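Local coordinates for protein nsp9 (Porcine coronavirus HKU15, PDB 5YM6) that binds nucleic acid with an affinity that dimerization enhances, probably as a single-strand-binding part of coronavirus replication, at residues Y85-Q88 with N89-S92. Residues are numbered along the deposited sequence; the frame is centred on the assembly and turned at random.
Sequences YFIQ and NISS
Ile87 and Ile90 close a type II beta turn that carries the chain out of strand 82-86 and toward helix 92-105, the C-terminal helix of the nsp9 fold. Ile90 N donates to Ile87 O at 3.2 Å, the donor tilted out of the carbonyl plane. The N-H...O angle of this bond is 153°. Asn89, in the third place of the turn, takes the positive phi that a type II turn calls for (72°).

The packed side faces the body of the protein. Ile90 CG2 meets the Phe86 ring obliquely, 4.3 Å from Phe86 CD1, while Ile90 CD1 lies 4.3 Å from Ile87 CG2. Phe86 also lies against Arg95, Val98 and Ile99 of the helix, and Ile90 reaches Ile38 on strand 36-44, so this apolar patch joins sheet, turn and helix.

At the corner of the turn, Gln88 and Asn89 instead lie side by side on the looser, exposed side, their amide planes 15° apart. The extended Gln88 chain runs alongside Asn89, with Gln88 CG 3.7 Å from Asn89 ND2, and Gln88 OE1 takes a weak hydrogen bond from Asn64 ND2. Further on, Ser91 is the helix N-cap, its OG accepting a hydrogen bond from Asn94 N.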
ATOM      1  N   TYR B  85      12.261  -4.568   7.493  1.00 20.74           N
ATOM      2  CA  TYR B  85      13.139  -3.440   7.207  1.00 17.38           C
ATOM      3  C   TYR B  85      12.775  -2.877   5.854  1.00 19.92           C
ATOM      4  O   TYR B  85      12.819  -3.611   4.863  1.00 18.45           O
ATOM      5  CB  TYR B  85      14.609  -3.843   7.134  1.00 18.75           C
ATOM      6  CG  TYR B  85      15.246  -4.512   8.326  1.00 20.18           C
ATOM      7  CD1 TYR B  85      15.009  -5.853   8.606  1.00 19.00           C
ATOM      8  CD2 TYR B  85      16.158  -3.824   9.114  1.00 17.76           C
ATOM      9  CE1 TYR B  85      15.632  -6.477   9.679  1.00 21.42           C
ATOM     10  CE2 TYR B  85      16.792  -4.447  10.174  1.00 22.54           C
ATOM     11  CZ  TYR B  85      16.519  -5.768  10.451  1.00 21.81           C
ATOM     12  OH  TYR B  85      17.147  -6.385  11.506  1.00 24.80           O
ATOM     13  N   PHE B  86      12.434  -1.591   5.794  1.00 17.32           N
ATOM     14  CA  PHE B  86      12.265  -0.944   4.508  1.00 19.12           C
ATOM     15  C   PHE B  86      13.611  -0.485   3.989  1.00 16.89           C
ATOM     16  O   PHE B  86      14.511  -0.147   4.760  1.00 21.44           O
ATOM     17  CB  PHE B  86      11.304   0.239   4.597  1.00 17.92           C
ATOM     18  CG  PHE B  86       9.877  -0.174   4.713  1.00 18.91           C
ATOM     19  CD1 PHE B  86       9.234  -0.750   3.636  1.00 22.54           C
ATOM     20  CD2 PHE B  86       9.195  -0.021   5.902  1.00 29.89           C
ATOM     21  CE1 PHE B  86       7.920  -1.151   3.730  1.00 25.43           C
ATOM     22  CE2 PHE B  86       7.875  -0.413   6.000  1.00 32.55           C
ATOM     23  CZ  PHE B  86       7.246  -0.979   4.911  1.00 26.85           C
ATOM     24  N   ILE B  87      13.751  -0.506   2.672  1.00 18.22           N
ATOM     25  CA  ILE B  87      14.966  -0.018   2.032  1.00 20.50           C
ATOM     26  C   ILE B  87      14.954   1.516   2.136  1.00 20.24           C
ATOM     27  O   ILE B  87      13.902   2.136   1.989  1.00 21.92           O
ATOM     28  CB  ILE B  87      15.054  -0.494   0.562  1.00 23.24           C
ATOM     29  CG1 ILE B  87      15.738  -1.875   0.486  1.00 22.16           C
ATOM     30  CG2 ILE B  87      15.871   0.474  -0.284  1.00 22.81           C
ATOM     31  CD1 ILE B  87      15.027  -2.971   1.224  1.00 24.53           C
ATOM     32  N   GLN B  88      16.109   2.112   2.411  1.00 19.12           N
ATOM     33  CA  GLN B  88      16.175   3.549   2.657  1.00 22.32           C
ATOM     34  C   GLN B  88      15.633   4.336   1.462  1.00 22.52           C
ATOM     35  O   GLN B  88      15.923   4.002   0.311  1.00 21.23           O
ATOM     36  CB  GLN B  88      17.601   3.990   2.981  1.00 21.28           C
ATOM     37  CG  GLN B  88      17.659   5.476   3.344  1.00 25.41           C
ATOM     38  CD  GLN B  88      19.008   5.925   3.863  1.00 28.12           C
ATOM     39  OE1 GLN B  88      20.045   5.399   3.465  1.00 35.07           O
ATOM     40  NE2 GLN B  88      18.998   6.911   4.758  1.00 33.99           N
ATOM     41  N   ASN B  89      14.815   5.342   1.769  1.00 22.68           N
ATOM     42  CA  ASN B  89      14.264   6.289   0.791  1.00 27.30           C
ATOM     43  C   ASN B  89      13.201   5.712  -0.129  1.00 25.57           C
ATOM     44  O   ASN B  89      12.807   6.338  -1.107  1.00 26.69           O
ATOM     45  CB  ASN B  89      15.391   6.892  -0.053  1.00 27.16           C
ATOM     46  CG  ASN B  89      16.296   7.776   0.757  1.00 30.45           C
ATOM     47  OD1 ASN B  89      15.849   8.456   1.685  1.00 33.51           O
ATOM     48  ND2 ASN B  89      17.577   7.772   0.422  1.00 32.86           N
ATOM     49  N   ILE B  90      12.719   4.518   0.178  1.00 24.13           N
ATOM     50  CA  ILE B  90      11.662   3.956  -0.635  1.00 28.97           C
ATOM     51  C   ILE B  90      10.385   4.800  -0.415  1.00 26.45           C
ATOM     52  O   ILE B  90      10.178   5.360   0.659  1.00 27.72           O
ATOM     53  CB  ILE B  90      11.456   2.460  -0.307  1.00 28.95           C
ATOM     54  CG1 ILE B  90      11.052   1.686  -1.563  1.00 32.80           C
ATOM     55  CG2 ILE B  90      10.555   2.273   0.880  1.00 26.54           C
ATOM     56  CD1 ILE B  90      12.245   1.374  -2.455  1.00 29.19           C
ATOM     57  N   SER B  91       9.573   4.938  -1.454  1.00 27.89           N
ATOM     58  CA  SER B  91       8.397   5.816  -1.389  1.00 29.61           C
ATOM     59  C   SER B  91       7.331   5.350  -0.404  1.00 30.83           C
ATOM     60  O   SER B  91       7.227   4.161  -0.091  1.00 27.93           O
ATOM     61  CB  SER B  91       7.766   5.955  -2.769  1.00 27.47           C
ATOM     62  OG  SER B  91       7.223   4.732  -3.228  1.00 29.46           O
ATOM     63  N   SER B  92       6.538   6.302   0.083  1.00 29.23           N
ATOM     64  CA  SER B  92       5.438   5.988   0.980  1.00 28.51           C
ATOM     65  C   SER B  92       4.425   5.086   0.263  1.00 25.63           C
ATOM     66  O   SER B  92       3.788   4.251   0.900  1.00 25.36           O
ATOM     67  CB  SER B  92       4.762   7.266   1.487  1.00 28.13           C
ATOM     68  OG  SER B  92       5.429   7.802   2.632  1.00 30.86           O
TER